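Local coordinates for ML032222a iGluR (Mnemiopsis leidyi, PDB 4YKI), which probably forms part of a glycine-activated ion channel of the glutamate receptor family, whose ligand-binding domain here holds glycine, at residues 112-124 with 135-149. Sequence-based numbering, arbitrary orientation.
Sequences GIKAVVKGEGTTL and KYKWGVIGSRHPETL. With GLY (glycine), chain E.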
ATOM      1  N   GLY B 112      -1.592 -10.544  -0.201  1.00 13.99           N
ATOM      2  CA  GLY B 112      -0.609 -11.550  -0.512  1.00 13.22           C
ATOM      3  C   GLY B 112      -1.262 -12.716  -1.217  1.00 12.30           C
ATOM      4  O   GLY B 112      -2.489 -12.827  -1.274  1.00 13.19           O
ATOM      5  N   ILE B 113      -0.420 -13.577  -1.784  1.00 12.19           N
ATOM      6  CA  ILE B 113      -0.870 -14.860  -2.306  1.00 12.60           C
ATOM      7  C   ILE B 113      -1.069 -15.830  -1.155  1.00 13.03           C
ATOM      8  O   ILE B 113      -0.240 -15.910  -0.240  1.00 14.05           O
ATOM      9  CB  ILE B 113       0.129 -15.427  -3.347  1.00 13.28           C
ATOM     10  CG1 ILE B 113       0.313 -14.458  -4.525  1.00 14.02           C
ATOM     11  CG2 ILE B 113      -0.315 -16.792  -3.848  1.00 13.45           C
ATOM     12  CD1 ILE B 113      -0.981 -14.121  -5.256  1.00 13.94           C
ATOM     13  N   LYS B 114      -2.206 -16.526  -1.186  1.00 12.57           N
ATOM     14  CA  LYS B 114      -2.568 -17.494  -0.164  1.00 13.51           C
ATOM     15  C   LYS B 114      -3.016 -18.801  -0.824  1.00 12.93           C
ATOM     16  O   LYS B 114      -3.810 -18.793  -1.761  1.00 13.44           O
ATOM     17  CB  LYS B 114      -3.696 -16.951   0.716  1.00 15.36           C
ATOM     18  CG  LYS B 114      -4.054 -17.910   1.835  1.00 18.12           C
ATOM     19  CD  LYS B 114      -5.106 -17.380   2.752  1.00 24.29           C
ATOM     20  CE  LYS B 114      -5.347 -18.320   3.930  1.00 27.36           C
ATOM     21  NZ  LYS B 114      -4.130 -18.549   4.770  1.00 29.44           N
ATOM     22  N   ALA B 115      -2.511 -19.915  -0.310  1.00 12.30           N
ATOM     23  CA  ALA B 115      -2.930 -21.237  -0.745  1.00 12.50           C
ATOM     24  C   ALA B 115      -3.754 -21.893   0.334  1.00 12.25           C
ATOM     25  O   ALA B 115      -3.416 -21.836   1.515  1.00 14.00           O
ATOM     26  CB  ALA B 115      -1.734 -22.110  -1.087  1.00 13.72           C
ATOM     27  N   VAL B 116      -4.839 -22.521  -0.090  1.00 11.97           N
ATOM     28  CA  VAL B 116      -5.730 -23.236   0.814  1.00 12.47           C
ATOM     29  C   VAL B 116      -5.998 -24.630   0.269  1.00 13.33           C
ATOM     30  O   VAL B 116      -5.860 -24.876  -0.916  1.00 12.87           O
ATOM     31  CB  VAL B 116      -7.074 -22.482   1.050  1.00 13.30           C
ATOM     32  CG1 VAL B 116      -6.821 -21.139   1.715  1.00 14.90           C
ATOM     33  CG2 VAL B 116      -7.848 -22.313  -0.242  1.00 14.59           C
ATOM     34  N   VAL B 117      -6.398 -25.516   1.164  1.00 13.48           N
ATOM     35  CA  VAL B 117      -6.508 -26.936   0.877  1.00 14.19           C
ATOM     36  C   VAL B 117      -7.737 -27.540   1.560  1.00 13.53           C
ATOM     37  O   VAL B 117      -8.068 -27.203   2.704  1.00 13.71           O
ATOM     38  CB  VAL B 117      -5.208 -27.703   1.304  1.00 14.69           C
ATOM     39  CG1 VAL B 117      -4.958 -27.613   2.791  1.00 16.70           C
ATOM     40  CG2 VAL B 117      -5.239 -29.156   0.834  1.00 16.29           C
ATOM     41  N   LYS B 118      -8.390 -28.459   0.854  1.00 13.32           N
ATOM     42  CA  LYS B 118      -9.381 -29.340   1.459  1.00 13.91           C
ATOM     43  C   LYS B 118      -8.910 -30.778   1.328  1.00 15.08           C
ATOM     44  O   LYS B 118      -8.520 -31.216   0.250  1.00 14.88           O
ATOM     45  CB  LYS B 118     -10.748 -29.158   0.792  1.00 16.00           C
ATOM     46  CG  LYS B 118     -11.803 -30.108   1.303  1.00 16.93           C
ATOM     47  CD  LYS B 118     -13.197 -29.756   0.823  1.00 17.90           C
ATOM     48  CE  LYS B 118     -14.156 -30.878   1.169  1.00 20.83           C
ATOM     49  NZ  LYS B 118     -15.551 -30.462   0.921  1.00 22.46           N
ATOM     50  N   GLY B 119      -8.887 -31.494   2.440  1.00 14.36           N
ATOM     51  CA  GLY B 119      -8.487 -32.888   2.438  1.00 14.57           C
ATOM     52  C   GLY B 119      -8.208 -33.398   3.835  1.00 14.06           C
ATOM     53  O   GLY B 119      -7.586 -32.719   4.654  1.00 14.87           O
ATOM     54  N   GLU B 120      -8.661 -34.622   4.083  1.00 14.04           N
ATOM     55  CA  GLU B 120      -8.277 -35.351   5.276  1.00 13.86           C
ATOM     56  C   GLU B 120      -6.936 -36.060   5.030  1.00 13.80           C
ATOM     57  O   GLU B 120      -6.494 -36.209   3.876  1.00 14.12           O
ATOM     58  CB  GLU B 120      -9.365 -36.358   5.671  1.00 15.11           C
ATOM     59  CG  GLU B 120     -10.700 -35.668   6.026  1.00 16.85           C
ATOM     60  CD  GLU B 120     -11.870 -36.620   6.270  1.00 18.09           C
ATOM     61  OE1 GLU B 120     -11.671 -37.841   6.212  1.00 19.36           O
ATOM     62  OE2 GLU B 120     -12.985 -36.132   6.558  1.00 19.48           O
ATOM     63  N   GLY B 121      -6.279 -36.464   6.115  1.00 13.71           N
ATOM     64  CA  GLY B 121      -5.036 -37.189   5.996  1.00 14.09           C
ATOM     65  C   GLY B 121      -3.819 -36.279   5.907  1.00 13.73           C
ATOM     66  O   GLY B 121      -3.814 -35.137   6.389  1.00 14.14           O
ATOM     67  N   THR B 122      -2.764 -36.785   5.276  1.00 13.42           N
ATOM     68  CA  THR B 122      -1.564 -35.998   5.111  1.00 14.50           C
ATOM     69  C   THR B 122      -1.928 -34.706   4.387  1.00 14.95           C
ATOM     70  O   THR B 122      -2.807 -34.669   3.514  1.00 14.83           O
ATOM     71  CB  THR B 122      -0.472 -36.726   4.303  1.00 14.23           C
ATOM     72  OG1 THR B 122      -0.969 -37.046   2.998  1.00 15.04           O
ATOM     73  CG2 THR B 122       0.023 -37.997   5.009  1.00 14.43           C
ATOM     74  N   THR B 123      -1.247 -33.641   4.760  1.00 16.23           N
ATOM     75  CA  THR B 123      -1.514 -32.344   4.178  1.00 18.60           C
ATOM     76  C   THR B 123      -0.186 -31.736   3.734  1.00 19.35           C
ATOM     77  O   THR B 123       0.826 -32.427   3.670  1.00 22.78           O
ATOM     78  CB  THR B 123      -2.341 -31.498   5.169  1.00 20.68           C
ATOM     79  OG1 THR B 123      -2.865 -30.328   4.527  1.00 22.00           O
ATOM     80  CG2 THR B 123      -1.523 -31.133   6.364  1.00 20.99           C
ATOM     81  N   LEU B 124      -0.196 -30.471   3.362  1.00 18.04           N
ATOM     82  CA  LEU B 124       0.979 -29.848   2.764  1.00 18.27           C
ATOM     83  C   LEU B 124       1.355 -28.623   3.547  1.00 20.01           C
ATOM     84  O   LEU B 124       0.484 -27.937   4.068  1.00 21.00           O
ATOM     85  CB  LEU B 124       0.683 -29.419   1.325  1.00 19.76           C
ATOM     86  CG  LEU B 124       0.223 -30.574   0.443  1.00 23.05           C
ATOM     87  CD1 LEU B 124      -0.331 -30.071  -0.853  1.00 25.30           C
ATOM     88  CD2 LEU B 124       1.350 -31.536   0.193  1.00 23.42           C
ATOM     89  N   LYS B 135      -1.405 -37.034  -4.446  1.00 15.21           N
ATOM     90  CA  LYS B 135      -2.627 -37.076  -3.654  1.00 14.89           C
ATOM     91  C   LYS B 135      -3.543 -35.898  -3.975  1.00 14.36           C
ATOM     92  O   LYS B 135      -4.758 -36.064  -4.177  1.00 15.00           O
ATOM     93  CB  LYS B 135      -2.306 -37.044  -2.161  1.00 14.28           C
ATOM     94  CG  LYS B 135      -3.556 -36.974  -1.277  1.00 13.82           C
ATOM     95  CD  LYS B 135      -3.249 -37.025   0.219  1.00 13.20           C
ATOM     96  CE  LYS B 135      -4.501 -36.806   1.039  1.00 14.12           C
ATOM     97  NZ  LYS B 135      -4.211 -36.965   2.469  1.00 14.21           N
ATOM     98  N   TYR B 136      -2.961 -34.701  -4.013  1.00 13.51           N
ATOM     99  CA  TYR B 136      -3.692 -33.477  -4.249  1.00 12.84           C
ATOM    100  C   TYR B 136      -3.513 -32.998  -5.669  1.00 13.21           C
ATOM    101  O   TYR B 136      -2.409 -33.030  -6.200  1.00 13.95           O
ATOM    102  CB  TYR B 136      -3.176 -32.353  -3.310  1.00 13.18           C
ATOM    103  CG  TYR B 136      -3.516 -32.575  -1.857  1.00 13.39           C
ATOM    104  CD1 TYR B 136      -4.737 -32.189  -1.360  1.00 13.44           C
ATOM    105  CD2 TYR B 136      -2.628 -33.180  -0.990  1.00 13.39           C
ATOM    106  CE1 TYR B 136      -5.077 -32.407  -0.053  1.00 12.77           C
ATOM    107  CE2 TYR B 136      -2.958 -33.393   0.323  1.00 14.01           C
ATOM    108  CZ  TYR B 136      -4.189 -33.015   0.789  1.00 13.48           C
ATOM    109  OH  TYR B 136      -4.573 -33.213   2.102  1.00 14.70           O
ATOM    110  N   LYS B 137      -4.608 -32.541  -6.267  0.66 12.97           N
ATOM    111  CA  LYS B 137      -4.577 -31.694  -7.454  0.66 13.24           C
ATOM    112  C   LYS B 137      -4.598 -30.235  -7.006  0.66 12.85           C
ATOM    113  O   LYS B 137      -4.837 -29.956  -5.835  0.66 12.83           O
ATOM    114  CB  LYS B 137      -5.756 -32.006  -8.379  0.66 15.43           C
ATOM    115  CG  LYS B 137      -5.622 -33.361  -9.061  0.66 18.57           C
ATOM    116  CD  LYS B 137      -6.771 -33.662 -10.011  0.66 21.25           C
ATOM    117  CE  LYS B 137      -6.601 -35.013 -10.700  0.66 25.18           C
ATOM    118  NZ  LYS B 137      -5.308 -35.122 -11.429  0.66 27.46           N
ATOM    119  N   TRP B 138      -4.335 -29.318  -7.926  1.00 12.31           N
ATOM    120  CA  TRP B 138      -4.217 -27.918  -7.568  1.00 12.36           C
ATOM    121  C   TRP B 138      -4.449 -27.054  -8.785  1.00 12.85           C
ATOM    122  O   TRP B 138      -4.449 -27.546  -9.922  1.00 13.24           O
ATOM    123  CB  TRP B 138      -2.830 -27.618  -6.978  1.00 12.84           C
ATOM    124  CG  TRP B 138      -1.712 -27.729  -7.963  1.00 12.51           C
ATOM    125  CD1 TRP B 138      -1.216 -26.732  -8.749  1.00 13.52           C
ATOM    126  CD2 TRP B 138      -0.968 -28.907  -8.287  1.00 13.09           C
ATOM    127  NE1 TRP B 138      -0.203 -27.216  -9.543  1.00 14.70           N
ATOM    128  CE2 TRP B 138      -0.039 -28.550  -9.279  1.00 13.53           C
ATOM    129  CE3 TRP B 138      -0.997 -30.225  -7.839  1.00 13.57           C
ATOM    130  CZ2 TRP B 138       0.872 -29.467  -9.807  1.00 15.51           C
ATOM    131  CZ3 TRP B 138      -0.106 -31.134  -8.383  1.00 15.37           C
ATOM    132  CH2 TRP B 138       0.812 -30.751  -9.359  1.00 16.40           C
ATOM    133  N   GLY B 139      -4.655 -25.762  -8.562  1.00 12.34           N
ATOM    134  CA  GLY B 139      -4.793 -24.855  -9.678  1.00 12.96           C
ATOM    135  C   GLY B 139      -4.828 -23.403  -9.286  1.00 12.18           C
ATOM    136  O   GLY B 139      -4.954 -23.039  -8.119  1.00 12.18           O
ATOM    137  N   VAL B 140      -4.716 -22.587 -10.322  1.00 12.65           N
ATOM    138  CA  VAL B 140      -4.937 -21.156 -10.273  1.00 12.69           C
ATOM    139  C   VAL B 140      -5.915 -20.777 -11.379  1.00 12.35           C
ATOM    140  O   VAL B 140      -6.076 -21.511 -12.350  1.00 13.53           O
ATOM    141  CB  VAL B 140      -3.621 -20.341 -10.494  1.00 13.15           C
ATOM    142  CG1 VAL B 140      -2.656 -20.557  -9.363  1.00 13.94           C
ATOM    143  CG2 VAL B 140      -2.975 -20.677 -11.859  1.00 14.29           C
ATOM    144  N   ILE B 141      -6.547 -19.625 -11.244  1.00 12.03           N
ATOM    145  CA  ILE B 141      -7.468 -19.140 -12.259  1.00 12.12           C
ATOM    146  C   ILE B 141      -6.665 -18.560 -13.412  1.00 12.13           C
ATOM    147  O   ILE B 141      -5.727 -17.773 -13.206  1.00 12.42           O
ATOM    148  CB  ILE B 141      -8.410 -18.096 -11.665  1.00 11.94           C
ATOM    149  CG1 ILE B 141      -9.302 -18.722 -10.576  1.00 12.79           C
ATOM    150  CG2 ILE B 141      -9.230 -17.421 -12.751  1.00 12.11           C
ATOM    151  CD1 ILE B 141      -9.969 -17.709  -9.648  1.00 13.04           C
ATOM    152  N   GLY B 142      -7.032 -18.908 -14.635  1.00 12.12           N
ATOM    153  CA  GLY B 142      -6.349 -18.383 -15.797  1.00 12.31           C
ATOM    154  C   GLY B 142      -6.573 -16.894 -16.006  1.00 11.58           C
ATOM    155  O   GLY B 142      -7.655 -16.358 -15.759  1.00 12.86           O
ATOM    156  N   SER B 143      -5.523 -16.221 -16.467  1.00 12.20           N
ATOM    157  CA  SER B 143      -5.566 -14.784 -16.779  1.00 12.23           C
ATOM    158  C   SER B 143      -5.991 -13.935 -15.585  1.00 12.83           C
ATOM    159  O   SER B 143      -6.810 -13.016 -15.692  1.00 15.66           O
ATOM    160  CB  SER B 143      -6.462 -14.529 -17.988  1.00 14.13           C
ATOM    161  OG  SER B 143      -5.919 -15.152 -19.146  1.00 15.28           O
ATOM    162  N   ARG B 144      -5.382 -14.220 -14.443  1.00 12.38           N
ATOM    163  CA  ARG B 144      -5.631 -13.510 -13.196  1.00 11.76           C
ATOM    164  C   ARG B 144      -4.260 -13.351 -12.523  1.00 11.09           C
ATOM    165  O   ARG B 144      -3.310 -14.073 -12.851  1.00 11.58           O
ATOM    166  CB  ARG B 144      -6.612 -14.336 -12.349  1.00 12.12           C
ATOM    167  CG  ARG B 144      -7.105 -13.734 -11.048  1.00 11.06           C
ATOM    168  CD  ARG B 144      -7.894 -14.769 -10.264  1.00 11.32           C
ATOM    169  NE  ARG B 144      -8.172 -14.395  -8.873  1.00 11.08           N
ATOM    170  CZ  ARG B 144      -9.146 -13.589  -8.463  1.00 11.63           C
ATOM    171  NH1 ARG B 144      -9.960 -13.008  -9.327  1.00 11.84           N
ATOM    172  NH2 ARG B 144      -9.290 -13.349  -7.163  1.00 12.73           N
ATOM    173  N   HIS B 145      -4.172 -12.444 -11.561  1.00 10.64           N
ATOM    174  CA  HIS B 145      -2.901 -12.056 -10.950  1.00 10.52           C
ATOM    175  C   HIS B 145      -2.076 -13.198 -10.343  1.00 11.35           C
ATOM    176  O   HIS B 145      -0.888 -13.240 -10.581  1.00 11.62           O
ATOM    177  CB  HIS B 145      -3.195 -10.936  -9.964  1.00 10.94           C
ATOM    178  CG  HIS B 145      -2.089 -10.615  -9.034  1.00 11.15           C
ATOM    179  ND1 HIS B 145      -1.014  -9.833  -9.394  1.00 12.06           N
ATOM    180  CD2 HIS B 145      -1.926 -10.942  -7.732  1.00 11.39           C
ATOM    181  CE1 HIS B 145      -0.240  -9.686  -8.334  1.00 11.67           C
ATOM    182  NE2 HIS B 145      -0.769 -10.346  -7.313  1.00 12.00           N
ATOM    183  N   PRO B 146      -2.665 -14.100  -9.539  1.00 11.07           N
ATOM    184  CA  PRO B 146      -1.806 -15.145  -8.971  1.00 10.86           C
ATOM    185  C   PRO B 146      -1.065 -15.948 -10.045  1.00 11.38           C
ATOM    186  O   PRO B 146       0.130 -16.190  -9.912  1.00 11.93           O
ATOM    187  CB  PRO B 146      -2.788 -15.995  -8.146  1.00 11.66           C
ATOM    188  CG  PRO B 146      -3.876 -15.015  -7.752  1.00 12.32           C
ATOM    189  CD  PRO B 146      -4.034 -14.157  -8.985  1.00 11.33           C
ATOM    190  N   GLU B 147      -1.758 -16.349 -11.105  1.00 11.25           N
ATOM    191  CA  GLU B 147      -1.122 -17.037 -12.228  1.00 11.66           C
ATOM    192  C   GLU B 147       0.057 -16.224 -12.769  1.00 11.94           C
ATOM    193  O   GLU B 147       1.130 -16.762 -13.005  1.00 12.05           O
ATOM    194  CB  GLU B 147      -2.144 -17.278 -13.329  1.00 12.06           C
ATOM    195  CG  GLU B 147      -1.578 -18.045 -14.516  1.00 12.79           C
ATOM    196  CD  GLU B 147      -2.506 -18.072 -15.707  1.00 14.03           C
ATOM    197  OE1 GLU B 147      -2.854 -16.976 -16.197  1.00 14.53           O
ATOM    198  OE2 GLU B 147      -2.872 -19.178 -16.159  1.00 17.03           O
ATOM    199  N   THR B 148      -0.157 -14.931 -12.970  1.00 12.03           N
ATOM    200  CA  THR B 148       0.907 -14.084 -13.492  1.00 11.79           C
ATOM    201  C   THR B 148       2.110 -14.054 -12.552  1.00 12.94           C
ATOM    202  O   THR B 148       3.261 -14.189 -12.993  1.00 13.34           O
ATOM    203  CB  THR B 148       0.379 -12.669 -13.745  1.00 12.41           C
ATOM    204  OG1 THR B 148      -0.491 -12.695 -14.883  1.00 14.21           O
ATOM    205  CG2 THR B 148       1.510 -11.715 -14.053  1.00 13.26           C
ATOM    206  N   LEU B 149       1.863 -13.891 -11.258  1.00 12.41           N
ATOM    207  CA  LEU B 149       2.978 -13.879 -10.314  1.00 12.48           C
ATOM    208  C   LEU B 149       3.728 -15.183 -10.293  1.00 12.53           C
ATOM    209  O   LEU B 149       4.956 -15.185 -10.238  1.00 14.43           O
ATOM    210  CB  LEU B 149       2.532 -13.532  -8.901  1.00 14.06           C
ATOM    211  CG  LEU B 149       2.122 -12.095  -8.619  1.00 14.02           C
ATOM    212  CD1 LEU B 149       2.050 -11.895  -7.087  1.00 15.43           C
ATOM    213  CD2 LEU B 149       3.069 -11.100  -9.281  1.00 14.85           C
TER
HETATM  214  N   GLY E 301      -7.718  -9.642  -7.937  1.00 13.64           N
HETATM  215  CA  GLY E 301      -7.440 -10.475  -9.129  1.00 11.95           C
HETATM  216  C   GLY E 301      -6.604  -9.782 -10.178  1.00 11.26           C
HETATM  217  O   GLY E 301      -6.243 -10.458 -11.165  1.00 10.56           O
HETATM  218  OXT GLY E 301      -6.325  -8.571 -10.042  1.00 11.53           O
HETATM  219  O   HOH W   1      -5.524 -31.066   3.702  1.00 18.37           O
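Tyr136 reaches into the turn that follows strand 112-118 and gives its hydroxyl hydrogen to Thr122 O, OH to O 2.7 Å, in the carbonyl plane. The same oxygen takes a second bond, from Lys135 NZ at 2.9 Å. With its chain fully extended, Lys135 also brings NZ to Glu120 O at 2.8 Å, and gives a longer third bond to Thr122 OG1. A water donates to Tyr136 OH and Gly119 O and bonds Thr123 OG1. Val117 CG2, anti to the backbone N, presses on Tyr136 CE1 at 3.4 Å, while Leu124 CD1 lies obliquely against CD2, on the same side of the ring plane but across the ring from CE1.

At the far end Ile113 CD1 lies 3.9 Å from Pro146 CB, and its CG1 meets Leu149 CD1. This packs the strand against the first turn of helix 145-149, where His145 N donates to O of the bound glycine at 2.9 Å and Arg144, the N-cap residue, lays its guanidinium face over the ligand's CA.

In the central sheet of one lobe of this two-lobed, periplasmic-binding-protein-like domain, strand 183-188 lies between 109-118 (antiparallel) and 137-141 (parallel), and 202-218 pairs antiparallel with the other edge of 109-118.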